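Local coordinates for phosphotriesterase family protein (PDB 3PNZ) that probably hydrolyses phosphorylated sugar lactones, using a pair of zinc ions held in an amidohydrolase-type TIM barrel, at residues F134-V139 / A174-E179; A254-V259 / P297-E302. All coordinates share one frame; numbering follows the deposited sequence.

Interaction 1 (F134-V139 / A174-E179); sequences FVVNEV and ARAHHE
Val135 and Val136 of helix 128-140 lean on Ala176 and Glu179 of helix 164-180. The short helical segments run in broadly the same direction, their axes 9.0 Å apart at closest approach and crossing at -44°. Val135 comes first along 134-139. It puts CG1 anti to its backbone N (chi1 178°), and that methyl meets Ala176 CB at 3.5 Å, a snug fit between buried groups. The same valine also packs on Val153, next in sequence to the zinc-binding carboxylated Lys154.

Val136 does more of the work. Its backbone lies close to the partner helix, with its CA 5.4 Å from Ala176 CA, a spacing that the small alanine allows. The CG2 branch, beside the backbone N and anti to the carbonyl carbon, reaches over to Ala176, lying 3.8 Å from both its CA and its CB. Glu179 extends across the valine at about a right angle, so that its OE1 stands 3.2 Å from Val136 CG2 and 3.8 Å from Val136 CG1. These are contacts of a carboxylate oxygen with methyl groups; no hydrogen bond joins the two segments. Glu179 is exposed, so this is the wetter margin of the contact, whereas Val135 and Ala176 are buried within it.

Farther along, Glu138 turns to other partners, forming a salt bridge with Arg73 and accepting a bond from the Gly94 backbone N. The two helices precede and follow strand 150-152, which leads to the carboxylated lysine, and their close packing at Ala176 is typical of neighbouring helices in the outer layer of the phosphotriesterase-type TIM barrel.

Interaction 2 (A254-V259 / P297-E302); sequences AILYLV and PRFIDE
With CG anti to its backbone N (chi1 176°), Phe299 sends its ring from helix 289-305 toward helix 248-260, where Leu256 and Ile255 receive it. Leu256 holds CG beside its backbone N (chi1 -67°), which brings CD2 to the end of the ring, the two side chains passing alongside each other and pointing opposite ways. This is helix-to-helix packing on the outside of the TIM barrel, wholly apolar across the two segments and made by three buried side chains. The backbones stay well apart: the nearest CA atoms, those of Leu256 and Phe299, are 9.9 Å from each other; the phenylalanine side chain covers about half of that separation, and the Leu256 chain reaches in from the other helix.

Helix 310-325 adds Phe317, which meets the Phe299 ring at about 60° and also touches Ile255, while Trp295 lies nearly parallel to the same ring. On the same helix as Phe299, the partly exposed Arg298 grips Glu302, one turn later, side-on. Glu302 OE1 lies almost in the guanidinium plane and accepts from both NE and NH1 of Arg298, with NH1 to OE1 at 2.8 Å; Glu302 OE2 pairs with Lys306.

At the end of the Phe299 ring, Leu256 CD2 approaches CZ to 3.9 Å, and Ile255 CG2 comes obliquely to within 4.2 Å of CE1.

How the interactions relate
From the N terminus, the chain passes through strands 19-23, 62-65 and 88-92 before reaching helix 128-140. Interaction 1 then closes a loop of 34 residues that includes strand 150-152 and bears carboxylated Lys154, a ligand of both zinc ions. Strands 184-186, 211-213 and 234-237 follow. Interaction 2 opens on helix 248-260 and closes on helix 289-305 after 37 intervening residues, enclosing strand 267-269 and the zinc ligand Asp272. The two loops are in series, neither nested nor crossed. Their centres lie 35 Å apart on opposite sides of the chain's centre, so each ties together helices around a different part of the barrel.

Interaction 1 (F134-V139 / A174-E179)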
loop_
_atom_site.group_PDB
_atom_site.type_symbol
_atom_site.label_atom_id
_atom_site.label_comp_id
_atom_site.label_asym_id
_atom_site.label_seq_id
_atom_site.Cartn_x
_atom_site.Cartn_y
_atom_site.Cartn_z
ATOM N N PHE A 134 -6.370 -2.985 18.277
ATOM C CA PHE A 134 -7.203 -2.706 17.115
ATOM C C PHE A 134 -6.575 -3.242 15.824
ATOM O O PHE A 134 -7.239 -3.907 15.021
ATOM C CB PHE A 134 -7.464 -1.198 16.987
ATOM C CG PHE A 134 -7.926 -0.790 15.622
ATOM C CD1 PHE A 134 -9.246 -0.960 15.245
ATOM C CD2 PHE A 134 -7.029 -0.264 14.702
ATOM C CE1 PHE A 134 -9.669 -0.610 13.977
ATOM C CE2 PHE A 134 -7.446 0.094 13.434
ATOM C CZ PHE A 134 -8.766 -0.080 13.071
ATOM N N VAL A 135 -5.291 -2.957 15.631
ATOM C CA VAL A 135 -4.582 -3.398 14.436
ATOM C C VAL A 135 -4.456 -4.923 14.417
ATOM O O VAL A 135 -4.667 -5.559 13.390
ATOM C CB VAL A 135 -3.183 -2.744 14.329
ATOM C CG1 VAL A 135 -2.435 -3.259 13.102
ATOM C CG2 VAL A 135 -3.307 -1.217 14.283
ATOM N N VAL A 136 -4.107 -5.504 15.560
ATOM C CA VAL A 136 -3.998 -6.957 15.656
ATOM C C VAL A 136 -5.323 -7.632 15.290
ATOM O O VAL A 136 -5.349 -8.629 14.566
ATOM C CB VAL A 136 -3.563 -7.398 17.064
ATOM C CG1 VAL A 136 -3.649 -8.920 17.194
ATOM C CG2 VAL A 136 -2.149 -6.922 17.353
ATOM N N ASN A 137 -6.422 -7.070 15.777
ATOM C CA ASN A 137 -7.741 -7.641 15.514
ATOM C C ASN A 137 -8.111 -7.582 14.034
ATOM O O ASN A 137 -8.779 -8.479 13.522
ATOM C CB ASN A 137 -8.808 -6.964 16.382
ATOM C CG ASN A 137 -8.692 -7.351 17.858
ATOM O OD1 ASN A 137 -8.089 -8.371 18.201
ATOM N ND2 ASN A 137 -9.268 -6.534 18.733
ATOM N N GLU A 138 -7.664 -6.535 13.337
ATOM C CA GLU A 138 -7.910 -6.440 11.896
ATOM C C GLU A 138 -7.190 -7.548 11.121
ATOM O O GLU A 138 -7.694 -8.046 10.110
ATOM C CB GLU A 138 -7.525 -5.048 11.361
ATOM C CG GLU A 138 -8.429 -3.943 11.871
ATOM C CD GLU A 138 -8.359 -2.665 11.040
ATOM O OE1 GLU A 138 -7.240 -2.227 10.684
ATOM O OE2 GLU A 138 -9.431 -2.091 10.752
ATOM N N VAL A 139 -6.016 -7.938 11.610
ATOM C CA VAL A 139 -5.210 -8.964 10.964
ATOM C C VAL A 139 -5.689 -10.371 11.326
ATOM O O VAL A 139 -5.726 -11.259 10.479
ATOM C CB VAL A 139 -3.733 -8.839 11.368
ATOM C CG1 VAL A 139 -2.932 -10.038 10.883
ATOM C CG2 VAL A 139 -3.147 -7.543 10.801
ATOM N N ALA A 174 4.134 -1.242 14.963
ATOM C CA ALA A 174 5.308 -2.077 15.196
ATOM C C ALA A 174 4.961 -3.198 16.180
ATOM O O ALA A 174 5.297 -4.363 15.975
ATOM C CB ALA A 174 6.468 -1.240 15.716
ATOM N N ARG A 175 4.260 -2.833 17.241
ATOM C CA ARG A 175 3.895 -3.810 18.258
ATOM C C ARG A 175 2.852 -4.797 17.738
ATOM O O ARG A 175 2.850 -5.967 18.132
ATOM C CB ARG A 175 3.472 -3.089 19.534
ATOM C CG ARG A 175 4.648 -2.309 20.126
ATOM C CD ARG A 175 4.228 -1.312 21.184
ATOM N NE ARG A 175 5.302 -0.358 21.441
ATOM C CZ ARG A 175 5.249 0.597 22.368
ATOM N NH1 ARG A 175 4.171 0.719 23.135
ATOM N NH2 ARG A 175 6.277 1.423 22.528
ATOM N N ALA A 176 1.992 -4.344 16.830
ATOM C CA ALA A 176 1.054 -5.254 16.171
ATOM C C ALA A 176 1.820 -6.236 15.293
ATOM O O ALA A 176 1.445 -7.405 15.183
ATOM C CB ALA A 176 0.012 -4.486 15.358
ATOM N N HIS A 177 2.899 -5.776 14.662
ATOM C CA HIS A 177 3.737 -6.711 13.923
ATOM C C HIS A 177 4.322 -7.777 14.851
ATOM O O HIS A 177 4.356 -8.960 14.510
ATOM C CB HIS A 177 4.899 -6.044 13.199
ATOM C CG HIS A 177 5.960 -7.027 12.818
ATOM N ND1 HIS A 177 5.871 -7.811 11.689
ATOM C CD2 HIS A 177 7.083 -7.420 13.464
ATOM C CE1 HIS A 177 6.912 -8.623 11.639
ATOM N NE2 HIS A 177 7.660 -8.409 12.706
ATOM N N HIS A 178 4.821 -7.361 16.007
ATOM C CA HIS A 178 5.431 -8.338 16.910
ATOM C C HIS A 178 4.437 -9.438 17.290
ATOM O O HIS A 178 4.817 -10.604 17.431
ATOM C CB HIS A 178 6.015 -7.670 18.147
ATOM C CG HIS A 178 7.308 -6.965 17.887
ATOM N ND1 HIS A 178 8.408 -7.611 17.366
ATOM C CD2 HIS A 178 7.681 -5.678 18.076
ATOM C CE1 HIS A 178 9.404 -6.752 17.244
ATOM N NE2 HIS A 178 8.991 -5.574 17.673
ATOM N N GLU A 179 3.169 -9.065 17.433
ATOM C CA GLU A 179 2.123 -10.026 17.809
ATOM C C GLU A 179 1.660 -10.940 16.664
ATOM O O GLU A 179 1.389 -12.123 16.893
ATOM C CB GLU A 179 0.921 -9.308 18.436
ATOM C CG GLU A 179 1.239 -8.600 19.760
ATOM C CD GLU A 179 -0.002 -8.140 20.520
ATOM O OE1 GLU A 179 -1.131 -8.351 20.025
ATOM O OE2 GLU A 179 0.151 -7.567 21.621
#

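Interaction 2 (A254-V259 / P297-E302)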
loop_
_atom_site.group_PDB
_atom_site.type_symbol
_atom_site.label_atom_id
_atom_site.label_comp_id
_atom_site.label_asym_id
_atom_site.label_seq_id
_atom_site.Cartn_x
_atom_site.Cartn_y
_atom_site.Cartn_z
ATOM N N ALA A 254 15.418 6.159 -11.706
ATOM C CA ALA A 254 15.644 5.972 -10.275
ATOM C C ALA A 254 15.637 4.482 -9.945
ATOM O O ALA A 254 16.442 4.000 -9.148
ATOM C CB ALA A 254 14.577 6.714 -9.462
ATOM N N ILE A 255 14.709 3.755 -10.556
ATOM C CA ILE A 255 14.654 2.307 -10.384
ATOM C C ILE A 255 15.952 1.669 -10.871
ATOM O O ILE A 255 16.555 0.857 -10.168
ATOM C CB ILE A 255 13.451 1.706 -11.125
ATOM C CG1 ILE A 255 12.161 2.066 -10.386
ATOM C CG2 ILE A 255 13.584 0.181 -11.247
ATOM C CD1 ILE A 255 10.912 1.769 -11.158
ATOM N N LEU A 256 16.395 2.059 -12.062
ATOM C CA LEU A 256 17.595 1.463 -12.642
ATOM C C LEU A 256 18.861 1.837 -11.875
ATOM O O LEU A 256 19.813 1.056 -11.829
ATOM C CB LEU A 256 17.717 1.800 -14.131
ATOM C CG LEU A 256 16.631 1.174 -15.011
ATOM C CD1 LEU A 256 16.801 1.641 -16.447
ATOM C CD2 LEU A 256 16.682 -0.350 -14.918
ATOM N N TYR A 257 18.881 3.011 -11.249
ATOM C CA TYR A 257 20.002 3.324 -10.359
ATOM C C TYR A 257 20.068 2.326 -9.206
ATOM O O TYR A 257 21.143 1.807 -8.872
ATOM C CB TYR A 257 19.927 4.755 -9.807
ATOM C CG TYR A 257 20.969 5.000 -8.746
ATOM C CD1 TYR A 257 22.304 5.178 -9.089
ATOM C CD2 TYR A 257 20.627 5.018 -7.400
ATOM C CE1 TYR A 257 23.272 5.385 -8.121
ATOM C CE2 TYR A 257 21.593 5.225 -6.417
ATOM C CZ TYR A 257 22.907 5.411 -6.786
ATOM O OH TYR A 257 23.859 5.614 -5.815
ATOM N N LEU A 258 18.924 2.058 -8.585
ATOM C CA LEU A 258 18.898 1.106 -7.477
ATOM C C LEU A 258 19.307 -0.284 -7.970
ATOM O O LEU A 258 20.049 -0.987 -7.283
ATOM C CB LEU A 258 17.526 1.069 -6.799
ATOM C CG LEU A 258 17.262 2.248 -5.847
ATOM C CD1 LEU A 258 15.792 2.296 -5.446
ATOM C CD2 LEU A 258 18.162 2.161 -4.598
ATOM N N VAL A 259 18.851 -0.663 -9.163
ATOM C CA VAL A 259 19.270 -1.947 -9.736
ATOM C C VAL A 259 20.787 -1.962 -9.907
ATOM O O VAL A 259 21.457 -2.925 -9.520
ATOM C CB VAL A 259 18.567 -2.271 -11.068
ATOM C CG1 VAL A 259 19.147 -3.546 -11.688
ATOM C CG2 VAL A 259 17.064 -2.427 -10.858
ATOM N N PRO A 297 5.936 -3.218 -21.021
ATOM C CA PRO A 297 6.672 -3.303 -22.287
ATOM C C PRO A 297 7.667 -2.159 -22.465
ATOM O O PRO A 297 8.756 -2.367 -22.994
ATOM C CB PRO A 297 5.565 -3.235 -23.345
ATOM C CG PRO A 297 4.344 -3.718 -22.650
ATOM C CD PRO A 297 4.477 -3.252 -21.222
ATOM N N ARG A 298 7.310 -0.959 -22.023
ATOM C CA ARG A 298 8.243 0.157 -22.147
ATOM C C ARG A 298 9.446 -0.033 -21.241
ATOM O O ARG A 298 10.588 0.177 -21.659
ATOM C CB ARG A 298 7.571 1.491 -21.840
ATOM C CG ARG A 298 8.562 2.641 -21.954
ATOM C CD ARG A 298 8.309 3.699 -20.935
ATOM N NE ARG A 298 9.515 4.478 -20.666
ATOM C CZ ARG A 298 9.547 5.803 -20.623
ATOM N NH1 ARG A 298 10.688 6.430 -20.354
ATOM N NH2 ARG A 298 8.439 6.493 -20.859
ATOM N N PHE A 299 9.200 -0.430 -19.994
ATOM C CA PHE A 299 10.304 -0.649 -19.071
ATOM C C PHE A 299 11.264 -1.717 -19.582
ATOM O O PHE A 299 12.484 -1.549 -19.532
ATOM C CB PHE A 299 9.824 -1.030 -17.669
ATOM C CG PHE A 299 10.956 -1.340 -16.738
ATOM C CD1 PHE A 299 11.627 -0.316 -16.085
ATOM C CD2 PHE A 299 11.400 -2.644 -16.570
ATOM C CE1 PHE A 299 12.699 -0.595 -15.246
ATOM C CE2 PHE A 299 12.471 -2.921 -15.738
ATOM C CZ PHE A 299 13.118 -1.898 -15.078
ATOM N N ILE A 300 10.708 -2.824 -20.058
ATOM C CA ILE A 300 11.532 -3.894 -20.596
ATOM C C ILE A 300 12.415 -3.364 -21.720
ATOM O O ILE A 300 13.628 -3.581 -21.723
ATOM C CB ILE A 300 10.674 -5.075 -21.081
ATOM C CG1 ILE A 300 9.995 -5.747 -19.886
ATOM C CG2 ILE A 300 11.531 -6.079 -21.841
ATOM C CD1 ILE A 300 8.998 -6.832 -20.270
ATOM N N ASP A 301 11.803 -2.638 -22.651
ATOM C CA ASP A 301 12.523 -2.117 -23.808
ATOM C C ASP A 301 13.605 -1.137 -23.382
ATOM O O ASP A 301 14.758 -1.257 -23.793
ATOM C CB ASP A 301 11.558 -1.448 -24.786
ATOM C CG ASP A 301 12.218 -1.109 -26.108
ATOM O OD1 ASP A 301 12.035 0.026 -26.598
ATOM O OD2 ASP A 301 12.929 -1.983 -26.650
ATOM N N GLU A 302 13.238 -0.180 -22.535
ATOM C CA GLU A 302 14.190 0.832 -22.099
ATOM C C GLU A 302 15.319 0.216 -21.267
ATOM O O GLU A 302 16.492 0.541 -21.468
ATOM C CB GLU A 302 13.483 1.965 -21.339
ATOM C CG GLU A 302 14.403 3.120 -21.001
ATOM C CD GLU A 302 13.689 4.314 -20.384
ATOM O OE1 GLU A 302 12.449 4.284 -20.233
ATOM O OE2 GLU A 302 14.387 5.288 -20.039
#